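Local coordinates for putative membrane anchored protein (Corynebacterium diphtheriae, PDB 3LSO) that is of unknown function but probably sits anchored in the bacterial membrane, holding an elongated, all-beta region outside the cell, at residues K218-M223 with A264-A269; V227-N232 with D238-T243; A275-T280 with P462-K467. One frame throughout, in Å; residues are numbered along the deposited sequence.

Contact 1: residues K218-M223 with A264-A269; sequences KLNEKM and ARFIDA
Leu219 approaches the ring of Phe266 with the base of its side chain and with its own carbonyl. CB lies 4.2 Å from CE2 of Phe266, an apolar contact, while Leu219 O comes to 3.3 Å from CZ of the same ring, obliquely to its plane.

Asn220 follows and supplies the second approach. Its amide end reaches the rim of the Phe266 ring, near the ring plane, and the amide and ring planes stand 74° apart. The far end of the ring is therefore bordered by a main-chain carbonyl and an amide group. No hydrogen bond crosses between 218-223 and 264-269, and the two segments bury 131 Å² in all. Beyond Asn220 the chain folds back in a type I beta turn from Asn220 to Met223 (selenomethionine), closed by Met223 N to Asn220 O at 2.7 Å.

On the other side, Phe266 holds its CG anti to the backbone N (chi1 -170°), which sends the ring from strand 258-267 toward the loop. Its backbone remains tied in place: Phe266 O accepts a hydrogen bond from Asn273 ND2, and the flanking residues Arg265 and Ile267 pair with Gln228 and Lys226.

The arrangement, an aromatic near the end of a sheet strand packed beneath the loop joining strands 208-214 and 226-231, is a loop-capped strand end in what the all-beta topology suggests is an immunoglobulin-like domain.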
ATOM      1  N   LYS B 218     -16.816   5.149  -4.904  1.00 42.43           N
ATOM      2  CA  LYS B 218     -17.613   4.197  -5.662  1.00 43.32           C
ATOM      3  C   LYS B 218     -18.571   3.345  -4.842  1.00 43.56           C
ATOM      4  O   LYS B 218     -19.672   3.038  -5.305  1.00 43.83           O
ATOM      5  CB  LYS B 218     -16.702   3.314  -6.502  1.00 43.44           C
ATOM      6  CG  LYS B 218     -16.471   3.898  -7.880  1.00 44.63           C
ATOM      7  CD  LYS B 218     -15.225   3.328  -8.527  1.00 46.34           C
ATOM      8  CE  LYS B 218     -15.356   3.346 -10.043  1.00 47.13           C
ATOM      9  NZ  LYS B 218     -14.267   2.538 -10.644  1.00 48.51           N
ATOM     10  N   LEU B 219     -18.164   2.987  -3.629  1.00 43.79           N
ATOM     11  CA  LEU B 219     -18.939   2.064  -2.803  1.00 43.94           C
ATOM     12  C   LEU B 219     -19.955   2.786  -1.917  1.00 44.21           C
ATOM     13  O   LEU B 219     -20.729   2.161  -1.183  1.00 44.07           O
ATOM     14  CB  LEU B 219     -17.994   1.195  -1.980  1.00 43.95           C
ATOM     15  CG  LEU B 219     -16.990   0.408  -2.827  1.00 44.01           C
ATOM     16  CD1 LEU B 219     -15.798   0.008  -1.997  1.00 44.45           C
ATOM     17  CD2 LEU B 219     -17.642  -0.815  -3.481  1.00 44.52           C
ATOM     18  N   ASN B 220     -19.958   4.110  -2.018  1.00 44.64           N
ATOM     19  CA  ASN B 220     -20.836   4.949  -1.228  1.00 45.05           C
ATOM     20  C   ASN B 220     -21.528   5.998  -2.092  1.00 45.05           C
ATOM     21  O   ASN B 220     -21.814   7.107  -1.629  1.00 44.96           O
ATOM     22  CB  ASN B 220     -20.018   5.630  -0.135  1.00 45.35           C
ATOM     23  CG  ASN B 220     -20.798   5.813   1.144  1.00 46.37           C
ATOM     24  OD1 ASN B 220     -21.211   6.927   1.478  1.00 47.67           O
ATOM     25  ND2 ASN B 220     -21.013   4.715   1.871  1.00 46.75           N
ATOM     26  N   GLU B 221     -21.802   5.637  -3.344  1.00 45.11           N
ATOM     27  CA  GLU B 221     -22.313   6.581  -4.335  1.00 45.30           C
ATOM     28  C   GLU B 221     -23.550   7.347  -3.847  1.00 45.44           C
ATOM     29  O   GLU B 221     -23.855   8.432  -4.350  1.00 45.54           O
ATOM     30  CB  GLU B 221     -22.589   5.871  -5.664  1.00 45.18           C
ATOM     31  N   LYS B 222     -24.247   6.791  -2.856  1.00 45.54           N
ATOM     32  CA  LYS B 222     -25.444   7.432  -2.319  1.00 45.65           C
ATOM     33  C   LYS B 222     -25.316   7.819  -0.844  1.00 45.63           C
ATOM     34  O   LYS B 222     -26.322   8.108  -0.192  1.00 45.52           O
ATOM     35  CB  LYS B 222     -26.668   6.547  -2.540  1.00 45.75           C
HETATM   36  N   MSE B 223     -24.077   7.854  -0.345  1.00 45.65           N
HETATM   37  CA  MSE B 223     -23.782   8.071   1.082  1.00 45.68           C
HETATM   38  C   MSE B 223     -24.821   7.379   1.971  1.00 45.06           C
HETATM   39  O   MSE B 223     -25.706   8.029   2.530  1.00 45.31           O
HETATM   40  CB  MSE B 223     -23.667   9.574   1.421  1.00 46.09           C
HETATM   41  CG  MSE B 223     -23.136   9.875   2.847  1.00 47.64           C
HETATM   42 SE   MSE B 223     -24.001  11.429   3.728  0.75 51.87          SE
HETATM   43  CE  MSE B 223     -23.548  11.041   5.613  1.00 50.66           C
ATOM     44  N   ALA B 264     -10.830  -2.215   9.607  1.00 30.64           N
ATOM     45  CA  ALA B 264     -11.995  -1.452   9.164  1.00 30.79           C
ATOM     46  C   ALA B 264     -12.727  -2.295   8.148  1.00 31.09           C
ATOM     47  O   ALA B 264     -12.096  -2.893   7.252  1.00 31.25           O
ATOM     48  CB  ALA B 264     -11.578  -0.137   8.539  1.00 30.47           C
ATOM     49  N   ARG B 265     -14.052  -2.342   8.291  1.00 31.01           N
ATOM     50  CA  ARG B 265     -14.899  -3.194   7.468  1.00 31.06           C
ATOM     51  C   ARG B 265     -16.104  -2.402   7.003  1.00 31.44           C
ATOM     52  O   ARG B 265     -16.811  -1.803   7.814  1.00 31.67           O
ATOM     53  CB  ARG B 265     -15.352  -4.415   8.263  1.00 30.64           C
ATOM     54  CG  ARG B 265     -16.508  -5.151   7.622  1.00 31.01           C
ATOM     55  CD  ARG B 265     -16.722  -6.530   8.202  1.00 30.72           C
ATOM     56  NE  ARG B 265     -15.657  -7.434   7.798  1.00 31.84           N
ATOM     57  CZ  ARG B 265     -15.492  -8.658   8.283  1.00 32.27           C
ATOM     58  NH1 ARG B 265     -16.337  -9.136   9.184  1.00 32.74           N
ATOM     59  NH2 ARG B 265     -14.480  -9.408   7.866  1.00 31.92           N
ATOM     60  N   PHE B 266     -16.333  -2.398   5.692  1.00 31.94           N
ATOM     61  CA  PHE B 266     -17.484  -1.702   5.106  1.00 32.08           C
ATOM     62  C   PHE B 266     -18.775  -2.526   5.218  1.00 32.40           C
ATOM     63  O   PHE B 266     -18.808  -3.706   4.862  1.00 32.11           O
ATOM     64  CB  PHE B 266     -17.202  -1.295   3.652  1.00 31.62           C
ATOM     65  CG  PHE B 266     -18.236  -0.379   3.060  1.00 31.95           C
ATOM     66  CD1 PHE B 266     -18.354   0.939   3.495  1.00 32.41           C
ATOM     67  CD2 PHE B 266     -19.090  -0.828   2.052  1.00 32.29           C
ATOM     68  CE1 PHE B 266     -19.318   1.801   2.939  1.00 32.48           C
ATOM     69  CE2 PHE B 266     -20.055   0.026   1.484  1.00 31.91           C
ATOM     70  CZ  PHE B 266     -20.167   1.343   1.928  1.00 32.06           C
ATOM     71  N   ILE B 267     -19.815  -1.882   5.755  1.00 33.17           N
ATOM     72  CA  ILE B 267     -21.176  -2.429   5.812  1.00 33.77           C
ATOM     73  C   ILE B 267     -22.030  -1.716   4.776  1.00 33.84           C
ATOM     74  O   ILE B 267     -21.998  -0.492   4.668  1.00 34.03           O
ATOM     75  CB  ILE B 267     -21.829  -2.270   7.224  1.00 33.85           C
ATOM     76  CG1 ILE B 267     -21.061  -3.065   8.296  1.00 34.58           C
ATOM     77  CG2 ILE B 267     -23.307  -2.680   7.203  1.00 33.86           C
ATOM     78  CD1 ILE B 267     -21.115  -4.614   8.143  1.00 35.58           C
ATOM     79  N   ASP B 268     -22.795  -2.499   4.027  1.00 34.17           N
ATOM     80  CA  ASP B 268     -23.627  -1.997   2.935  1.00 34.60           C
ATOM     81  C   ASP B 268     -24.964  -1.433   3.424  1.00 34.46           C
ATOM     82  O   ASP B 268     -25.436  -1.791   4.506  1.00 34.71           O
ATOM     83  CB  ASP B 268     -23.922  -3.153   1.995  1.00 34.69           C
ATOM     84  CG  ASP B 268     -23.731  -2.787   0.568  1.00 36.33           C
ATOM     85  OD1 ASP B 268     -23.275  -1.651   0.320  1.00 38.52           O
ATOM     86  OD2 ASP B 268     -24.023  -3.634  -0.309  1.00 37.62           O
ATOM     87  N   ALA B 269     -25.593  -0.573   2.627  1.00 34.30           N
ATOM     88  CA  ALA B 269     -26.962  -0.154   2.941  1.00 34.07           C
ATOM     89  C   ALA B 269     -27.799  -1.405   3.237  1.00 33.88           C
ATOM     90  O   ALA B 269     -28.462  -1.484   4.278  1.00 33.58           O
ATOM     91  CB  ALA B 269     -27.565   0.651   1.791  1.00 34.13           C
TER

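Contact 2: residues V227-N232 with D238-T243; sequences VQFFVN and DPVPVT
The ring of Phe229 meets Val240 at its edge: Val240 CG2 lies near the ring plane, 4.2 Å from CE1. One face of the same ring is occupied from within its own strand by Val227, whose CG1 sits 3.7 Å above the plane and offset toward the rim. Val227 keeps CG1 anti to its backbone N (chi1 165°), and this leaves CG2 to reach past the partner strand to the loop that follows it, where it packs 4.0 Å from CG2 of Val242. Gln228, on the opposite face of the sheet, bends at chi2 (64°) and lays its amide end across the ring of Pro239.

The backbone evidence for pairing is a single antiparallel bridge, Val227 with Val240, of the hydrogen-bonded type. Val227 N donates to Val240 O at 2.7 Å, with 160° at the hydrogen, and Val240 N returns a bond to Val227 O, also 2.7 Å and similarly straight. Val227 O has a further neighbour in Pro239 CA, a CA-H...O contact of 3.3 Å. The residues flanking Val240 are both prolines, which have no N-H to offer, so on this short run the outward side of the edge strand lacks the donors another strand would need.

Val227, Phe229 and Val242 also touch strand 247-253, through Ala248 and Thr250, which places this apolar cluster between the hairpin and that strand, as expected for the interior of a sandwich. Further along, Phe229 pairs through its backbone with Ala236. Two adjacent strands, 226-231 and 234-241, with the second outermost in the five-stranded sheet, make a beta hairpin at the margin of what is consistent with an immunoglobulin-like sandwich.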
ATOM      1  N   VAL B 227     -19.206   1.880   8.571  1.00 35.48           N
ATOM      2  CA  VAL B 227     -17.966   1.123   8.809  1.00 34.92           C
ATOM      3  C   VAL B 227     -17.894   0.535  10.218  1.00 34.61           C
ATOM      4  O   VAL B 227     -18.170   1.225  11.192  1.00 34.33           O
ATOM      5  CB  VAL B 227     -16.704   1.981   8.552  1.00 34.95           C
ATOM      6  CG1 VAL B 227     -15.458   1.326   9.133  1.00 33.94           C
ATOM      7  CG2 VAL B 227     -16.530   2.221   7.062  1.00 34.91           C
ATOM      8  N   GLN B 228     -17.533  -0.743  10.304  1.00 34.30           N
ATOM      9  CA  GLN B 228     -17.296  -1.391  11.577  1.00 34.17           C
ATOM     10  C   GLN B 228     -15.807  -1.486  11.835  1.00 34.37           C
ATOM     11  O   GLN B 228     -15.064  -2.060  11.034  1.00 35.10           O
ATOM     12  CB  GLN B 228     -17.884  -2.789  11.615  1.00 34.07           C
ATOM     13  CG  GLN B 228     -17.654  -3.471  12.954  1.00 34.73           C
ATOM     14  CD  GLN B 228     -18.358  -2.753  14.104  1.00 35.68           C
ATOM     15  OE1 GLN B 228     -17.741  -1.990  14.856  1.00 35.48           O
ATOM     16  NE2 GLN B 228     -19.667  -2.975  14.224  1.00 35.88           N
ATOM     17  N   PHE B 229     -15.364  -0.915  12.948  1.00 34.04           N
ATOM     18  CA  PHE B 229     -13.963  -0.999  13.314  1.00 33.51           C
ATOM     19  C   PHE B 229     -13.742  -2.191  14.217  1.00 33.58           C
ATOM     20  O   PHE B 229     -14.676  -2.671  14.870  1.00 33.75           O
ATOM     21  CB  PHE B 229     -13.506   0.285  14.001  1.00 33.02           C
ATOM     22  CG  PHE B 229     -13.408   1.455  13.069  1.00 31.65           C
ATOM     23  CD1 PHE B 229     -14.457   2.331  12.926  1.00 29.72           C
ATOM     24  CD2 PHE B 229     -12.266   1.663  12.319  1.00 29.72           C
ATOM     25  CE1 PHE B 229     -14.360   3.402  12.071  1.00 28.49           C
ATOM     26  CE2 PHE B 229     -12.168   2.724  11.475  1.00 27.94           C
ATOM     27  CZ  PHE B 229     -13.221   3.598  11.348  1.00 28.44           C
ATOM     28  N   PHE B 230     -12.512  -2.683  14.231  1.00 33.05           N
ATOM     29  CA  PHE B 230     -12.149  -3.760  15.120  1.00 32.57           C
ATOM     30  C   PHE B 230     -10.808  -3.449  15.737  1.00 32.40           C
ATOM     31  O   PHE B 230      -9.914  -2.898  15.080  1.00 32.63           O
ATOM     32  CB  PHE B 230     -12.021  -5.064  14.358  1.00 32.66           C
ATOM     33  CG  PHE B 230     -13.300  -5.573  13.795  1.00 32.25           C
ATOM     34  CD1 PHE B 230     -13.996  -6.583  14.436  1.00 31.35           C
ATOM     35  CD2 PHE B 230     -13.787  -5.088  12.591  1.00 32.87           C
ATOM     36  CE1 PHE B 230     -15.175  -7.092  13.898  1.00 30.84           C
ATOM     37  CE2 PHE B 230     -14.982  -5.588  12.049  1.00 32.58           C
ATOM     38  CZ  PHE B 230     -15.673  -6.590  12.711  1.00 30.57           C
ATOM     39  N   VAL B 231     -10.670  -3.810  17.002  1.00 31.77           N
ATOM     40  CA  VAL B 231      -9.393  -3.745  17.672  1.00 31.24           C
ATOM     41  C   VAL B 231      -9.094  -5.185  18.015  1.00 31.11           C
ATOM     42  O   VAL B 231      -9.959  -5.888  18.545  1.00 31.22           O
ATOM     43  CB  VAL B 231      -9.433  -2.875  18.946  1.00 30.84           C
ATOM     44  CG1 VAL B 231      -8.107  -2.929  19.639  1.00 31.50           C
ATOM     45  CG2 VAL B 231      -9.740  -1.445  18.603  1.00 30.21           C
ATOM     46  N   ASN B 232      -7.892  -5.627  17.675  1.00 30.43           N
ATOM     47  CA  ASN B 232      -7.502  -7.004  17.883  1.00 30.42           C
ATOM     48  C   ASN B 232      -8.610  -7.991  17.579  1.00 30.68           C
ATOM     49  O   ASN B 232      -8.927  -8.880  18.377  1.00 31.22           O
ATOM     50  CB  ASN B 232      -6.919  -7.188  19.280  1.00 30.15           C
ATOM     51  CG  ASN B 232      -5.441  -6.776  19.358  1.00 29.90           C
ATOM     52  OD1 ASN B 232      -4.877  -6.163  18.440  1.00 29.45           O
ATOM     53  ND2 ASN B 232      -4.811  -7.124  20.453  1.00 30.38           N
ATOM     54  N   ASP B 238     -20.387   0.319  17.955  1.00 30.99           N
ATOM     55  CA  ASP B 238     -21.322   0.268  16.829  1.00 31.42           C
ATOM     56  C   ASP B 238     -20.644   0.635  15.500  1.00 31.46           C
ATOM     57  O   ASP B 238     -19.623   1.338  15.497  1.00 31.14           O
ATOM     58  CB  ASP B 238     -22.496   1.233  17.080  1.00 31.53           C
ATOM     59  CG  ASP B 238     -23.534   0.667  18.033  1.00 32.40           C
ATOM     60  OD1 ASP B 238     -23.415  -0.507  18.436  1.00 33.13           O
ATOM     61  OD2 ASP B 238     -24.487   1.400  18.375  1.00 34.41           O
ATOM     62  N   PRO B 239     -21.213   0.164  14.367  1.00 31.77           N
ATOM     63  CA  PRO B 239     -20.783   0.616  13.028  1.00 31.81           C
ATOM     64  C   PRO B 239     -21.034   2.113  12.809  1.00 31.99           C
ATOM     65  O   PRO B 239     -22.117   2.622  13.145  1.00 32.09           O
ATOM     66  CB  PRO B 239     -21.653  -0.212  12.078  1.00 31.58           C
ATOM     67  CG  PRO B 239     -22.082  -1.389  12.867  1.00 31.63           C
ATOM     68  CD  PRO B 239     -22.234  -0.900  14.276  1.00 31.86           C
ATOM     69  N   VAL B 240     -20.036   2.791  12.244  1.00 32.10           N
ATOM     70  CA  VAL B 240     -20.033   4.248  12.086  1.00 32.52           C
ATOM     71  C   VAL B 240     -20.508   4.698  10.686  1.00 32.85           C
ATOM     72  O   VAL B 240     -20.049   4.161   9.684  1.00 33.21           O
ATOM     73  CB  VAL B 240     -18.617   4.804  12.364  1.00 32.43           C
ATOM     74  CG1 VAL B 240     -18.592   6.324  12.235  1.00 33.02           C
ATOM     75  CG2 VAL B 240     -18.138   4.385  13.751  1.00 32.32           C
ATOM     76  N   PRO B 241     -21.424   5.685  10.606  1.00 33.12           N
ATOM     77  CA  PRO B 241     -21.836   6.111   9.266  1.00 33.41           C
ATOM     78  C   PRO B 241     -20.710   6.843   8.540  1.00 33.73           C
ATOM     79  O   PRO B 241     -19.899   7.504   9.186  1.00 33.74           O
ATOM     80  CB  PRO B 241     -23.004   7.064   9.540  1.00 33.22           C
ATOM     81  CG  PRO B 241     -22.812   7.530  10.929  1.00 33.31           C
ATOM     82  CD  PRO B 241     -22.149   6.410  11.666  1.00 33.20           C
ATOM     83  N   VAL B 242     -20.666   6.714   7.216  1.00 34.04           N
ATOM     84  CA  VAL B 242     -19.643   7.365   6.403  1.00 34.41           C
ATOM     85  C   VAL B 242     -20.144   8.710   5.919  1.00 34.83           C
ATOM     86  O   VAL B 242     -21.204   8.782   5.298  1.00 35.32           O
ATOM     87  CB  VAL B 242     -19.289   6.524   5.168  1.00 34.35           C
ATOM     88  CG1 VAL B 242     -18.336   7.286   4.275  1.00 34.30           C
ATOM     89  CG2 VAL B 242     -18.684   5.186   5.578  1.00 34.12           C
ATOM     90  N   THR B 243     -19.371   9.764   6.171  1.00 35.18           N
ATOM     91  CA  THR B 243     -19.772  11.140   5.833  1.00 35.66           C
ATOM     92  C   THR B 243     -19.708  11.453   4.332  1.00 35.73           C
ATOM     93  O   THR B 243     -19.268  10.628   3.534  1.00 35.62           O
ATOM     94  CB  THR B 243     -18.929  12.177   6.603  1.00 35.77           C
ATOM     95  OG1 THR B 243     -17.569  12.115   6.156  1.00 36.05           O
ATOM     96  CG2 THR B 243     -18.981  11.904   8.114  1.00 36.08           C
TER

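Contact 3: residues A275-T280 with P462-K467; sequences APDGET and PERKIK
Arg464 lays its guanidinium group against the backbone at Ala275 and Pro276, where the backbone leads into strand 278-285 of a probable immunoglobulin-like domain. The nearest approach is Arg464 NH2 to Ala275 O at 2.7 Å, with the carbonyl oblique to the guanidinium plane. NE of Arg464 is 3.2 Å from Ala275 O, but its angle is too poor for a hydrogen bond. Over one face of the group stands Pro276, whose CA is 4.3 Å above the plane and offset toward the rim.

Two torsions bring the group there: CG stands between the backbone N and the carbonyl carbon (chi1 37°), and the chain then bends at chi3 (-60°). CD of Arg464 passes 4.3 Å from Asp277 OD2. The charged atoms themselves do not touch, Asp277 OD1 being 4.8 Å from Arg464 NE, so any attraction between them is probably longer-ranged. Asp277 has its salt bridge with Arg265 instead.

Farther out, Arg265 also bonds to the tail, NH1 to Pro462 O. With Leu461 against Phe230 and Asp277, this evidence has segment 462-467 running alongside strand 258-267, near Arg265 and Asp277, long after that strand in sequence. Past Arg464 the tail is secured to the loop before Ala275, where Lys465 N donates to Asn273 OD1.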
ATOM      1  N   ALA B 275     -16.521  -5.212  -0.017  1.00 30.55           N
ATOM      2  CA  ALA B 275     -15.114  -4.848  -0.143  1.00 30.32           C
ATOM      3  C   ALA B 275     -14.185  -5.641   0.796  1.00 30.19           C
ATOM      4  O   ALA B 275     -14.610  -6.170   1.826  1.00 29.79           O
ATOM      5  CB  ALA B 275     -14.938  -3.349   0.051  1.00 30.17           C
ATOM      6  N   PRO B 276     -12.907  -5.758   0.420  1.00 30.34           N
ATOM      7  CA  PRO B 276     -12.006  -6.352   1.371  1.00 30.64           C
ATOM      8  C   PRO B 276     -11.852  -5.414   2.559  1.00 30.94           C
ATOM      9  O   PRO B 276     -12.022  -4.198   2.404  1.00 30.76           O
ATOM     10  CB  PRO B 276     -10.701  -6.434   0.587  1.00 30.75           C
ATOM     11  CG  PRO B 276     -11.131  -6.491  -0.821  1.00 30.01           C
ATOM     12  CD  PRO B 276     -12.249  -5.536  -0.877  1.00 30.11           C
ATOM     13  N   ASP B 277     -11.558  -5.988   3.726  1.00 31.04           N
ATOM     14  CA  ASP B 277     -11.270  -5.221   4.931  1.00 31.17           C
ATOM     15  C   ASP B 277      -9.910  -4.537   4.812  1.00 31.23           C
ATOM     16  O   ASP B 277      -8.984  -5.071   4.202  1.00 31.06           O
ATOM     17  CB  ASP B 277     -11.234  -6.139   6.163  1.00 31.45           C
ATOM     18  CG  ASP B 277     -12.576  -6.852   6.448  1.00 32.35           C
ATOM     19  OD1 ASP B 277     -13.669  -6.233   6.317  1.00 33.31           O
ATOM     20  OD2 ASP B 277     -12.521  -8.045   6.841  1.00 31.18           O
ATOM     21  N   GLY B 278      -9.791  -3.357   5.407  1.00 31.48           N
ATOM     22  CA  GLY B 278      -8.485  -2.719   5.575  1.00 31.68           C
ATOM     23  C   GLY B 278      -7.917  -2.963   6.963  1.00 31.42           C
ATOM     24  O   GLY B 278      -8.655  -2.886   7.933  1.00 31.31           O
ATOM     25  N   GLU B 279      -6.621  -3.272   7.058  1.00 31.36           N
ATOM     26  CA  GLU B 279      -5.963  -3.445   8.355  1.00 31.82           C
ATOM     27  C   GLU B 279      -4.745  -2.588   8.484  1.00 31.57           C
ATOM     28  O   GLU B 279      -4.035  -2.373   7.514  1.00 32.10           O
ATOM     29  CB  GLU B 279      -5.569  -4.912   8.625  1.00 31.89           C
ATOM     30  CG  GLU B 279      -6.565  -5.629   9.516  1.00 33.44           C
ATOM     31  CD  GLU B 279      -6.150  -7.018   9.999  1.00 36.46           C
ATOM     32  OE1 GLU B 279      -4.948  -7.411   9.981  1.00 37.67           O
ATOM     33  OE2 GLU B 279      -7.075  -7.732  10.431  1.00 37.29           O
ATOM     34  N   THR B 280      -4.492  -2.114   9.695  1.00 31.48           N
ATOM     35  CA  THR B 280      -3.184  -1.539  10.032  1.00 31.10           C
ATOM     36  C   THR B 280      -2.760  -1.955  11.467  1.00 30.78           C
ATOM     37  O   THR B 280      -3.566  -2.525  12.221  1.00 31.00           O
ATOM     38  CB  THR B 280      -3.162   0.007   9.786  1.00 31.01           C
ATOM     39  OG1 THR B 280      -1.823   0.453   9.551  1.00 31.68           O
ATOM     40  CG2 THR B 280      -3.730   0.766  10.955  1.00 31.33           C
ATOM     41  N   PRO B 462     -14.805 -12.401  12.405  1.00 11.15           N
ATOM     42  CA  PRO B 462     -16.032 -13.010  11.866  1.00 12.41           C
ATOM     43  C   PRO B 462     -16.111 -12.913  10.343  1.00 13.64           C
ATOM     44  O   PRO B 462     -15.890 -11.840   9.778  1.00 13.33           O
ATOM     45  CB  PRO B 462     -17.160 -12.172  12.500  1.00 12.45           C
ATOM     46  CG  PRO B 462     -16.468 -11.032  13.254  1.00 11.91           C
ATOM     47  CD  PRO B 462     -15.091 -11.524  13.554  1.00 11.13           C
ATOM     48  N   GLU B 463     -16.420 -14.037   9.699  1.00 15.52           N
ATOM     49  CA  GLU B 463     -16.541 -14.120   8.240  1.00 17.39           C
ATOM     50  C   GLU B 463     -17.349 -12.936   7.705  1.00 18.73           C
ATOM     51  O   GLU B 463     -18.336 -12.528   8.319  1.00 19.03           O
ATOM     52  CB  GLU B 463     -17.189 -15.469   7.824  1.00 17.23           C
ATOM     53  N   ARG B 464     -16.914 -12.362   6.585  1.00 20.37           N
ATOM     54  CA  ARG B 464     -17.702 -11.309   5.932  1.00 21.97           C
ATOM     55  C   ARG B 464     -18.905 -11.887   5.155  1.00 23.54           C
ATOM     56  O   ARG B 464     -18.880 -13.050   4.754  1.00 23.29           O
ATOM     57  CB  ARG B 464     -16.819 -10.416   5.051  1.00 21.56           C
ATOM     58  CG  ARG B 464     -15.695 -11.118   4.311  1.00 20.31           C
ATOM     59  CD  ARG B 464     -14.686 -10.096   3.804  1.00 19.52           C
ATOM     60  NE  ARG B 464     -15.275  -9.128   2.876  1.00 18.28           N
ATOM     61  CZ  ARG B 464     -15.273  -9.250   1.551  1.00 17.34           C
ATOM     62  NH1 ARG B 464     -14.710 -10.298   0.969  1.00 17.01           N
ATOM     63  NH2 ARG B 464     -15.838  -8.320   0.800  1.00 17.02           N
ATOM     64  N   LYS B 465     -19.953 -11.082   4.978  1.00 25.88           N
ATOM     65  CA  LYS B 465     -21.158 -11.517   4.259  1.00 28.59           C
ATOM     66  C   LYS B 465     -21.253 -10.875   2.868  1.00 30.56           C
ATOM     67  O   LYS B 465     -21.224  -9.645   2.748  1.00 30.73           O
ATOM     68  CB  LYS B 465     -22.417 -11.229   5.088  1.00 28.24           C
ATOM     69  N   ILE B 466     -21.342 -11.711   1.827  1.00 33.17           N
ATOM     70  CA  ILE B 466     -21.449 -11.246   0.433  1.00 35.94           C
ATOM     71  C   ILE B 466     -22.793 -11.633  -0.191  1.00 38.12           C
ATOM     72  O   ILE B 466     -23.290 -12.740   0.040  1.00 38.35           O
ATOM     73  CB  ILE B 466     -20.298 -11.794  -0.401  1.00 35.47           C
ATOM     74  N   LYS B 467     -23.387 -10.724  -0.966  1.00 41.04           N
ATOM     75  CA  LYS B 467     -24.659 -11.005  -1.654  1.00 43.95           C
ATOM     76  C   LYS B 467     -24.530 -12.296  -2.468  1.00 46.15           C
ATOM     77  O   LYS B 467     -23.612 -12.417  -3.283  1.00 46.34           O
ATOM     78  CB  LYS B 467     -25.063  -9.833  -2.545  1.00 43.50           C
TER

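Contacts 1, 2 and 3 all reach the same five-stranded sheet, their centres 11 to 12 Å apart. Contact 1 is the buried one, an aromatic ring against a loop, without a hydrogen bond between its segments. Contact 2 is partly buried and the only one built on paired backbone, with apolar side chains on the inner face of a hairpin at the sheet's margin. Contact 3, also partly buried, is polar, a charged side chain against main chain, and brings in the C-terminal end of the modelled chain. Arg265 is the residue that contacts 1 and 3 share. Phe230 CE1, 4.2 Å from Pro462 CG, packs contact 2 against contact 3.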